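Local atomic coordinates of conserved hypothetical protein Ta0289 (Thermoplasma acidophilum DSM 1728, PDB entry 1PVM), a protein that is of unknown function but pairs two CBS domains, modules that in many relatives bind adenine nucleotides, with a metal-binding, zinc ribbon-like domain. Residues F19-W24 / G42-D47; N51-L56 / L79-P84; M7-E12 / Y92-V97. All coordinates share one frame; numbering follows the deposited sequence.

Contact 1. Residues F19-W24 / G42-D47; sequences FKTVNW and GLVVKD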
loop_
_atom_site.group_PDB
_atom_site.type_symbol
_atom_site.label_atom_id
_atom_site.label_comp_id
_atom_site.label_asym_id
_atom_site.label_seq_id
_atom_site.Cartn_x
_atom_site.Cartn_y
_atom_site.Cartn_z
ATOM N N PHE B 19 -12.219 -6.481 12.781
ATOM C CA PHE B 19 -12.191 -5.653 11.580
ATOM C C PHE B 19 -13.189 -4.497 11.656
ATOM O O PHE B 19 -14.164 -4.544 12.411
ATOM C CB PHE B 19 -12.504 -6.513 10.358
ATOM C CG PHE B 19 -13.890 -7.085 10.364
ATOM C CD1 PHE B 19 -14.940 -6.409 9.750
ATOM C CD2 PHE B 19 -14.153 -8.288 11.007
ATOM C CE1 PHE B 19 -16.230 -6.925 9.778
ATOM C CE2 PHE B 19 -15.436 -8.811 11.040
ATOM C CZ PHE B 19 -16.479 -8.130 10.424
ATOM N N LYS B 20 -12.944 -3.459 10.865
ATOM C CA LYS B 20 -13.829 -2.305 10.840
ATOM C C LYS B 20 -14.610 -2.249 9.539
ATOM O O LYS B 20 -14.123 -2.676 8.492
ATOM C CB LYS B 20 -13.028 -1.018 11.042
ATOM C CG LYS B 20 -12.470 -0.886 12.453
ATOM C CD LYS B 20 -11.810 0.459 12.678
ATOM C CE LYS B 20 -11.451 0.648 14.144
ATOM N NZ LYS B 20 -10.597 -0.462 14.654
ATOM N N THR B 21 -15.832 -1.736 9.624
ATOM C CA THR B 21 -16.711 -1.628 8.470
ATOM C C THR B 21 -17.086 -0.169 8.263
ATOM O O THR B 21 -17.283 0.574 9.228
ATOM C CB THR B 21 -18.010 -2.441 8.676
ATOM O OG1 THR B 21 -17.685 -3.799 8.999
ATOM C CG2 THR B 21 -18.851 -2.430 7.413
ATOM N N VAL B 22 -17.173 0.234 7.000
ATOM C CA VAL B 22 -17.533 1.600 6.646
ATOM C C VAL B 22 -18.605 1.582 5.562
ATOM O O VAL B 22 -18.692 0.640 4.774
ATOM C CB VAL B 22 -16.310 2.393 6.120
ATOM C CG1 VAL B 22 -15.351 2.690 7.256
ATOM C CG2 VAL B 22 -15.606 1.598 5.034
ATOM N N ASN B 23 -19.421 2.631 5.529
ATOM C CA ASN B 23 -20.487 2.743 4.547
ATOM C C ASN B 23 -19.908 3.027 3.156
ATOM O O ASN B 23 -18.900 3.719 3.024
ATOM C CB ASN B 23 -21.453 3.846 4.976
ATOM C CG ASN B 23 -22.584 4.033 4.001
ATOM O OD1 ASN B 23 -22.507 4.864 3.106
ATOM N ND2 ASN B 23 -23.639 3.246 4.163
ATOM N N TRP B 24 -20.558 2.497 2.119
ATOM C CA TRP B 24 -20.068 2.660 0.754
ATOM C C TRP B 24 -20.056 4.074 0.173
ATOM O O TRP B 24 -19.478 4.301 -0.888
ATOM C CB TRP B 24 -20.814 1.696 -0.184
ATOM C CG TRP B 24 -22.283 1.980 -0.423
ATOM C CD1 TRP B 24 -23.099 2.830 0.280
ATOM C CD2 TRP B 24 -23.104 1.380 -1.433
ATOM N NE1 TRP B 24 -24.377 2.791 -0.234
ATOM C CE2 TRP B 24 -24.407 1.911 -1.285
ATOM C CE3 TRP B 24 -22.861 0.442 -2.452
ATOM C CZ2 TRP B 24 -25.467 1.536 -2.121
ATOM C CZ3 TRP B 24 -23.914 0.070 -3.283
ATOM C CH2 TRP B 24 -25.204 0.620 -3.111
ATOM N N GLY B 42 -7.214 -2.198 5.557
ATOM C CA GLY B 42 -8.231 -2.984 4.895
ATOM C C GLY B 42 -9.525 -2.777 5.647
ATOM O O GLY B 42 -9.600 -3.074 6.836
ATOM N N LEU B 43 -10.542 -2.253 4.970
ATOM C CA LEU B 43 -11.836 -2.017 5.608
ATOM C C LEU B 43 -12.933 -2.733 4.839
ATOM O O LEU B 43 -12.904 -2.790 3.604
ATOM C CB LEU B 43 -12.170 -0.519 5.638
ATOM C CG LEU B 43 -11.156 0.477 6.225
ATOM C CD1 LEU B 43 -11.666 1.902 6.020
ATOM C CD2 LEU B 43 -10.934 0.198 7.700
ATOM N N VAL B 44 -13.892 -3.291 5.566
ATOM C CA VAL B 44 -15.019 -3.954 4.924
ATOM C C VAL B 44 -16.011 -2.838 4.613
ATOM O O VAL B 44 -16.208 -1.927 5.425
ATOM C CB VAL B 44 -15.674 -4.996 5.865
ATOM C CG1 VAL B 44 -16.962 -5.540 5.241
ATOM C CG2 VAL B 44 -14.695 -6.127 6.137
ATOM N N VAL B 45 -16.615 -2.892 3.432
ATOM C CA VAL B 45 -17.575 -1.868 3.036
ATOM C C VAL B 45 -18.989 -2.434 2.929
ATOM O O VAL B 45 -19.199 -3.485 2.321
ATOM C CB VAL B 45 -17.200 -1.241 1.681
ATOM C CG1 VAL B 45 -18.090 -0.040 1.415
ATOM C CG2 VAL B 45 -15.731 -0.845 1.670
ATOM N N LYS B 46 -19.950 -1.731 3.522
ATOM C CA LYS B 46 -21.349 -2.146 3.488
ATOM C C LYS B 46 -22.197 -1.100 2.783
ATOM O O LYS B 46 -21.863 0.087 2.810
ATOM C CB LYS B 46 -21.895 -2.312 4.907
ATOM C CG LYS B 46 -21.455 -3.565 5.634
ATOM C CD LYS B 46 -22.140 -3.642 6.994
ATOM C CE LYS B 46 -21.817 -4.934 7.723
ATOM N NZ LYS B 46 -22.343 -6.122 7.006
ATOM N N ASP B 47 -23.285 -1.533 2.146
ATOM C CA ASP B 47 -24.178 -0.576 1.501
ATOM C C ASP B 47 -25.122 -0.048 2.578
ATOM O O ASP B 47 -24.865 -0.227 3.769
ATOM C CB ASP B 47 -24.962 -1.198 0.332
ATOM C CG ASP B 47 -25.821 -2.390 0.739
ATOM O OD1 ASP B 47 -26.127 -2.545 1.940
ATOM O OD2 ASP B 47 -26.208 -3.168 -0.168
HETATM O O HOH W 1 -10.856 -3.804 9.169
HETATM O O HOH W 2 -23.477 1.131 6.052
#
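Phe19 opens the contact by bringing CD1 to within 3.6 Å of Val44 CG2; Phe19 also touches Val118 and Ile121, and Val44 touches Ile121, of strand 118-123 in the second CBS domain. At Lys20 a water bridges the backbone N to Gly42 O, and the carbonyl accepts from Val44 N. From here strand 21-23 runs parallel to strand 42-46, the two strands of a beta-alpha-beta unit whose connecting helix is 28-38. Thr21 turns CG2 anti to its backbone N, setting the methyl against CG and CD of Lys46; CG2 to Lys46 CG is a tight 3.4 Å. The ammonium group beyond is held by Asp52 and Gly50 O. Val22 faces the other way, CG1 meeting Leu43 CD1 at 4.0 Å, and both its backbone polar atoms are used: N donates to Val44 O at 2.8 Å and O accepts from Lys46 N. Asn23 ND2 reaches Asp47 O through a second water and also bonds Asp48 OD1, while its OD1 accepts from Asn25 N. At Trp24 the backbone N bonds Lys46 O at 2.8 Å with a bent 136° geometry, CB rests on Val45 CG1, and the indole turns one face to Asp47. There Asp47 CB stands 3.5 Å from the centroid of the six-membered ring, 10° off its normal, a CH-pi contact. NE1 of Trp24 bonds Asp48 and Arg78 makes a cation-pi contact with the ring, which probably fixes its rotation. Four backbone bonds join the strands, with Val22 and Val45 on one face, Val44, Thr21 and aliphatic Lys46 on the other.

Contact 2. Residues N51-L56 / L79-P84; sequences NDVGLL and LVMRKP
The flat groups that meet between Leu55 and Arg82 are peptide groups joined by two backbone hydrogen bonds, one in the carbonyl plane and one tilted from it. Leu55 N approaches Arg82 O at 3.0 Å in the plane, whereas Arg82 N reaches Leu55 O at 2.8 Å, tilted 33° from the carbonyl plane of Leu55. Together they make one antiparallel hydrogen-bonded pair, a single bridge between the edge strand 52-57 and the loop leading to strand 87-89. Leu55 O is further flanked by the aliphatic root of Arg82, with CG 3.5 Å away, before the side chain leads away to touch Arg59, Ser60 and His150.

Met81 sits on one side of this bridge. With its CG between the backbone N and carbonyl carbon (chi1 69°) and an extended chi2, SD comes 3.8 Å from Gly54 CA; the missing side chain at Gly54 allows this approach and also lets Arg82 O close to 3.0 Å from Gly54 CA. Val53 CG2 touches the same sulfur at 4.1 Å. Val53 and Gly54 both face Val45 of the neighbouring strand, a classic beta bulge. Val53 O lies 3.3 Å from Lys83 CB, and the extended Lys83 chain carries NZ away to Arg78 O and Glu184. Further along, Leu56 CD1 packs on Val80 CG1 at 3.8 Å, both side chains reaching helix 28-38. A cis peptide bond precedes Pro84, whose carbonyl bonds Tyr148.

Polar backbone at the centre and apolar sulfur and methyl groups around it imply that the loop is docked by one main-chain pair together with apolar packing, while Lys83 ties it by a salt bridge to Glu184, the C-terminal residue of the zinc ribbon-like part.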
loop_
_atom_site.group_PDB
_atom_site.type_symbol
_atom_site.label_atom_id
_atom_site.label_comp_id
_atom_site.label_asym_id
_atom_site.label_seq_id
_atom_site.Cartn_x
_atom_site.Cartn_y
_atom_site.Cartn_z
ATOM N N ASN B 51 -25.453 -4.876 3.581
ATOM C CA ASN B 51 -24.845 -5.915 2.752
ATOM C C ASN B 51 -23.359 -5.614 2.564
ATOM O O ASN B 51 -22.985 -4.464 2.332
ATOM C CB ASN B 51 -25.512 -5.960 1.377
ATOM C CG ASN B 51 -27.012 -6.121 1.462
ATOM O OD1 ASN B 51 -27.516 -7.071 2.071
ATOM N ND2 ASN B 51 -27.739 -5.195 0.846
ATOM N N ASP B 52 -22.518 -6.640 2.661
ATOM C CA ASP B 52 -21.074 -6.474 2.484
ATOM C C ASP B 52 -20.804 -6.424 0.985
ATOM O O ASP B 52 -20.884 -7.440 0.300
ATOM C CB ASP B 52 -20.336 -7.645 3.123
ATOM C CG ASP B 52 -20.606 -7.753 4.612
ATOM O OD1 ASP B 52 -20.292 -6.796 5.348
ATOM O OD2 ASP B 52 -21.141 -8.794 5.045
ATOM N N VAL B 53 -20.470 -5.239 0.484
ATOM C CA VAL B 53 -20.266 -5.053 -0.946
ATOM C C VAL B 53 -18.834 -4.921 -1.443
ATOM O O VAL B 53 -18.591 -4.968 -2.645
ATOM C CB VAL B 53 -21.073 -3.824 -1.446
ATOM C CG1 VAL B 53 -22.574 -4.087 -1.284
ATOM C CG2 VAL B 53 -20.661 -2.571 -0.664
ATOM N N GLY B 54 -17.877 -4.751 -0.541
ATOM C CA GLY B 54 -16.510 -4.631 -1.005
ATOM C C GLY B 54 -15.472 -4.530 0.085
ATOM O O GLY B 54 -15.778 -4.598 1.271
ATOM N N LEU B 55 -14.225 -4.376 -0.333
ATOM C CA LEU B 55 -13.122 -4.247 0.604
ATOM C C LEU B 55 -12.224 -3.130 0.081
ATOM O O LEU B 55 -11.802 -3.150 -1.077
ATOM C CB LEU B 55 -12.356 -5.578 0.695
ATOM C CG LEU B 55 -11.490 -5.827 1.943
ATOM C CD1 LEU B 55 -11.112 -7.295 2.013
ATOM C CD2 LEU B 55 -10.246 -4.955 1.916
ATOM N N LEU B 56 -11.962 -2.137 0.929
ATOM C CA LEU B 56 -11.113 -1.006 0.551
ATOM C C LEU B 56 -9.703 -1.261 1.066
ATOM O O LEU B 56 -9.511 -1.475 2.257
ATOM C CB LEU B 56 -11.656 0.290 1.158
ATOM C CG LEU B 56 -10.933 1.579 0.749
ATOM C CD1 LEU B 56 -11.262 1.914 -0.704
ATOM C CD2 LEU B 56 -11.354 2.726 1.666
ATOM N N LEU B 79 -16.697 3.501 -5.466
ATOM C CA LEU B 79 -16.051 3.597 -6.773
ATOM C C LEU B 79 -14.604 3.121 -6.740
ATOM O O LEU B 79 -13.967 2.988 -7.781
ATOM C CB LEU B 79 -16.064 5.048 -7.262
ATOM C CG LEU B 79 -17.425 5.709 -7.486
ATOM C CD1 LEU B 79 -17.225 7.137 -7.957
ATOM C CD2 LEU B 79 -18.214 4.914 -8.511
ATOM N N VAL B 80 -14.099 2.854 -5.544
ATOM C CA VAL B 80 -12.703 2.465 -5.363
ATOM C C VAL B 80 -12.470 1.049 -4.842
ATOM O O VAL B 80 -11.554 0.360 -5.291
ATOM C CB VAL B 80 -12.012 3.462 -4.399
ATOM C CG1 VAL B 80 -10.538 3.134 -4.251
ATOM C CG2 VAL B 80 -12.197 4.882 -4.915
ATOM N N MET B 81 -13.301 0.629 -3.894
ATOM C CA MET B 81 -13.188 -0.681 -3.258
ATOM C C MET B 81 -13.138 -1.871 -4.203
ATOM O O MET B 81 -13.610 -1.805 -5.337
ATOM C CB MET B 81 -14.373 -0.888 -2.331
ATOM C CG MET B 81 -15.683 -1.050 -3.093
ATOM S SD MET B 81 -17.109 -0.992 -2.016
ATOM C CE MET B 81 -16.855 0.596 -1.273
ATOM N N ARG B 82 -12.561 -2.968 -3.722
ATOM C CA ARG B 82 -12.539 -4.199 -4.498
ATOM C C ARG B 82 -13.977 -4.699 -4.359
ATOM O O ARG B 82 -14.496 -4.795 -3.246
ATOM C CB ARG B 82 -11.602 -5.242 -3.876
ATOM C CG ARG B 82 -10.162 -4.796 -3.682
ATOM C CD ARG B 82 -9.587 -4.248 -4.958
ATOM N NE ARG B 82 -8.132 -4.158 -4.924
ATOM C CZ ARG B 82 -7.410 -3.662 -5.920
ATOM N NH1 ARG B 82 -8.015 -3.210 -7.010
ATOM N NH2 ARG B 82 -6.086 -3.634 -5.839
ATOM N N LYS B 83 -14.628 -5.010 -5.472
ATOM C CA LYS B 83 -15.998 -5.498 -5.416
ATOM C C LYS B 83 -16.250 -6.476 -6.557
ATOM O O LYS B 83 -15.745 -6.284 -7.659
ATOM C CB LYS B 83 -16.984 -4.322 -5.486
ATOM C CG LYS B 83 -16.920 -3.478 -6.754
ATOM C CD LYS B 83 -17.868 -2.279 -6.630
ATOM C CE LYS B 83 -17.867 -1.401 -7.877
ATOM N NZ LYS B 83 -18.679 -0.162 -7.667
ATOM N N PRO B 84 -17.004 -7.562 -6.296
ATOM C CA PRO B 84 -17.627 -7.935 -5.019
ATOM C C PRO B 84 -16.543 -8.174 -3.975
ATOM O O PRO B 84 -15.379 -8.368 -4.323
ATOM C CB PRO B 84 -18.378 -9.224 -5.351
ATOM C CG PRO B 84 -18.586 -9.149 -6.827
ATOM C CD PRO B 84 -17.305 -8.563 -7.330
#

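Contact 3. Residues M7-E12 / Y92-V97; sequences MFMRVE and YDVKDV
A chi1 of 173° at Asp93 carries its carboxylate away from the backbone N, and chi2 divides the two oxygens, OD1 for Met9 and OD2 for the helix start. Asp93 is the N-cap of helix 94-104 in the second CBS domain, and OD2 accepts from Lys95 N at 2.9 Å, the NH coming from above the carboxylate plane. OD1 is met nearly end-on by Met9 N, 3.0 Å away and almost straight at 167°. The same oxygen lies at the edge of the Phe8 ring, 3.3 Å from CD2, with ring and carboxylate planes 48° apart. Gripped from the N-terminal segment and from its own helix, the carboxylate is probably kept ionised. With an alanine here, Met9 N and Lys95 N would probably both lose their acceptor, and the N-terminal segment would be less firmly attached to the helix start.

Around this centre the backbones are bridged. Met9 O takes a weak, bent bond from Val94 N, and Met9 CB packs on Val94 CG1 at 3.8 Å. Val11 N donates to Tyr92 O, although the position of that oxygen is less certain. Arg10 turns from the helix and forms a salt bridge with Glu12, NE to OE1 2.7 Å. The contact thus fastens the leader before strand 21-23 to the second CBS domain, where Val11 and Val97 also meet Val122. A water donates to both Met7 O and Asp93 OD2, its oxygen lying above one face of the Phe8 ring, toward the rim.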
loop_
_atom_site.group_PDB
_atom_site.type_symbol
_atom_site.label_atom_id
_atom_site.label_comp_id
_atom_site.label_asym_id
_atom_site.label_seq_id
_atom_site.Cartn_x
_atom_site.Cartn_y
_atom_site.Cartn_z
ATOM N N MET B 7 2.437 -25.966 9.760
ATOM C CA MET B 7 2.256 -26.114 8.325
ATOM C C MET B 7 0.792 -25.912 7.943
ATOM O O MET B 7 0.487 -25.380 6.875
ATOM C CB MET B 7 2.726 -27.498 7.886
ATOM C CG MET B 7 2.548 -27.759 6.407
ATOM S SD MET B 7 3.308 -29.309 5.919
ATOM C CE MET B 7 4.977 -28.755 5.530
ATOM N N PHE B 8 -0.107 -26.356 8.818
ATOM C CA PHE B 8 -1.539 -26.209 8.591
ATOM C C PHE B 8 -2.130 -25.279 9.643
ATOM O O PHE B 8 -1.567 -25.118 10.727
ATOM C CB PHE B 8 -2.252 -27.565 8.656
ATOM C CG PHE B 8 -1.919 -28.482 7.516
ATOM C CD1 PHE B 8 -0.853 -29.369 7.606
ATOM C CD2 PHE B 8 -2.666 -28.448 6.343
ATOM C CE1 PHE B 8 -0.532 -30.211 6.542
ATOM C CE2 PHE B 8 -2.355 -29.282 5.277
ATOM C CZ PHE B 8 -1.284 -30.167 5.376
ATOM N N MET B 9 -3.273 -24.683 9.322
ATOM C CA MET B 9 -3.947 -23.752 10.224
ATOM C C MET B 9 -5.218 -23.239 9.540
ATOM O O MET B 9 -5.147 -22.715 8.432
ATOM C CB MET B 9 -3.007 -22.578 10.526
ATOM C CG MET B 9 -3.571 -21.528 11.460
ATOM S SD MET B 9 -3.955 -22.218 13.071
ATOM C CE MET B 9 -2.311 -22.613 13.658
ATOM N N ARG B 10 -6.382 -23.391 10.172
ATOM C CA ARG B 10 -7.602 -22.893 9.541
ATOM C C ARG B 10 -7.609 -21.373 9.679
ATOM O O ARG B 10 -7.272 -20.841 10.736
ATOM C CB ARG B 10 -8.860 -23.509 10.176
ATOM C CG ARG B 10 -9.287 -22.936 11.505
ATOM C CD ARG B 10 -10.461 -23.723 12.089
ATOM N NE ARG B 10 -11.783 -23.242 11.682
ATOM C CZ ARG B 10 -12.668 -23.959 10.992
ATOM N NH1 ARG B 10 -12.376 -25.196 10.608
ATOM N NH2 ARG B 10 -13.866 -23.457 10.718
ATOM N N VAL B 11 -7.988 -20.683 8.603
ATOM C CA VAL B 11 -7.999 -19.215 8.580
ATOM C C VAL B 11 -8.680 -18.577 9.767
ATOM O O VAL B 11 -8.200 -17.584 10.308
ATOM C CB VAL B 11 -8.723 -18.635 7.353
ATOM C CG1 VAL B 11 -8.061 -17.319 6.961
ATOM C CG2 VAL B 11 -8.736 -19.607 6.229
ATOM N N GLU B 12 -9.825 -19.137 10.135
ATOM C CA GLU B 12 -10.624 -18.644 11.243
ATOM C C GLU B 12 -9.801 -18.340 12.494
ATOM O O GLU B 12 -10.079 -17.376 13.205
ATOM C CB GLU B 12 -11.711 -19.673 11.554
ATOM C CG GLU B 12 -12.680 -19.283 12.646
ATOM C CD GLU B 12 -13.802 -20.301 12.789
ATOM O OE1 GLU B 12 -13.503 -21.515 12.855
ATOM O OE2 GLU B 12 -14.981 -19.887 12.837
ATOM N N TYR B 92 -11.101 -22.626 5.473
ATOM C CA TYR B 92 -9.964 -22.739 4.556
ATOM C C TYR B 92 -8.642 -22.910 5.299
ATOM O O TYR B 92 -8.426 -22.307 6.351
ATOM C CB TYR B 92 -9.843 -21.474 3.699
ATOM C CG TYR B 92 -10.541 -21.510 2.361
ATOM C CD1 TYR B 92 -11.804 -22.077 2.219
ATOM C CD2 TYR B 92 -9.952 -20.929 1.240
ATOM C CE1 TYR B 92 -12.467 -22.063 0.987
ATOM C CE2 TYR B 92 -10.602 -20.906 0.012
ATOM C CZ TYR B 92 -11.857 -21.472 -0.109
ATOM O OH TYR B 92 -12.504 -21.440 -1.324
ATOM N N ASP B 93 -7.758 -23.732 4.749
ATOM C CA ASP B 93 -6.435 -23.900 5.328
ATOM C C ASP B 93 -5.667 -22.689 4.798
ATOM O O ASP B 93 -6.035 -22.134 3.761
ATOM C CB ASP B 93 -5.764 -25.177 4.817
ATOM C CG ASP B 93 -4.324 -25.291 5.272
ATOM O OD1 ASP B 93 -4.105 -25.441 6.490
ATOM O OD2 ASP B 93 -3.409 -25.219 4.427
ATOM N N VAL B 94 -4.609 -22.277 5.487
ATOM C CA VAL B 94 -3.843 -21.124 5.024
ATOM C C VAL B 94 -3.364 -21.326 3.588
ATOM O O VAL B 94 -3.248 -20.362 2.829
ATOM C CB VAL B 94 -2.615 -20.823 5.934
ATOM C CG1 VAL B 94 -3.074 -20.511 7.346
ATOM C CG2 VAL B 94 -1.633 -21.989 5.918
ATOM N N LYS B 95 -3.103 -22.573 3.208
ATOM C CA LYS B 95 -2.640 -22.870 1.853
ATOM C C LYS B 95 -3.685 -22.471 0.808
ATOM O O LYS B 95 -3.343 -21.938 -0.247
ATOM C CB LYS B 95 -2.323 -24.360 1.707
ATOM C CG LYS B 95 -1.993 -24.760 0.277
ATOM C CD LYS B 95 -2.003 -26.268 0.075
ATOM C CE LYS B 95 -1.761 -26.613 -1.390
ATOM N NZ LYS B 95 -1.857 -28.076 -1.662
ATOM N N ASP B 96 -4.952 -22.738 1.113
ATOM C CA ASP B 96 -6.064 -22.409 0.225
ATOM C C ASP B 96 -6.246 -20.894 0.135
ATOM O O ASP B 96 -6.588 -20.360 -0.919
ATOM C CB ASP B 96 -7.357 -23.039 0.746
ATOM C CG ASP B 96 -7.267 -24.550 0.855
ATOM O OD1 ASP B 96 -8.125 -25.147 1.542
ATOM O OD2 ASP B 96 -6.347 -25.139 0.251
ATOM N N VAL B 97 -6.024 -20.205 1.249
ATOM C CA VAL B 97 -6.163 -18.756 1.274
ATOM C C VAL B 97 -5.055 -18.134 0.430
ATOM O O VAL B 97 -5.292 -17.197 -0.329
ATOM C CB VAL B 97 -6.083 -18.215 2.717
ATOM C CG1 VAL B 97 -6.290 -16.699 2.723
ATOM C CG2 VAL B 97 -7.144 -18.887 3.568
HETATM O O HOH W 3 -0.722 -26.013 4.543
#

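In the fold
From the N terminus, residues 7-12 open contact 3, which closes only at 92-97, 80 residues later. Within that long loop the other two follow in series. Contact 1 closes first, spanning helix 28-38 and joining strands 21-23 and 42-46; contact 2 then runs from strand 52-57, past helix 58-65, to residues 79-84. Contacts 1 and 2 touch, because strands 42-46 and 52-57 are neighbours in one sheet, and Val45 bonds Val53 across the boundary. Contact 3 lies apart, its centre about 24 Å from each of the other two centres, and ties the N-terminal leader to the second CBS domain.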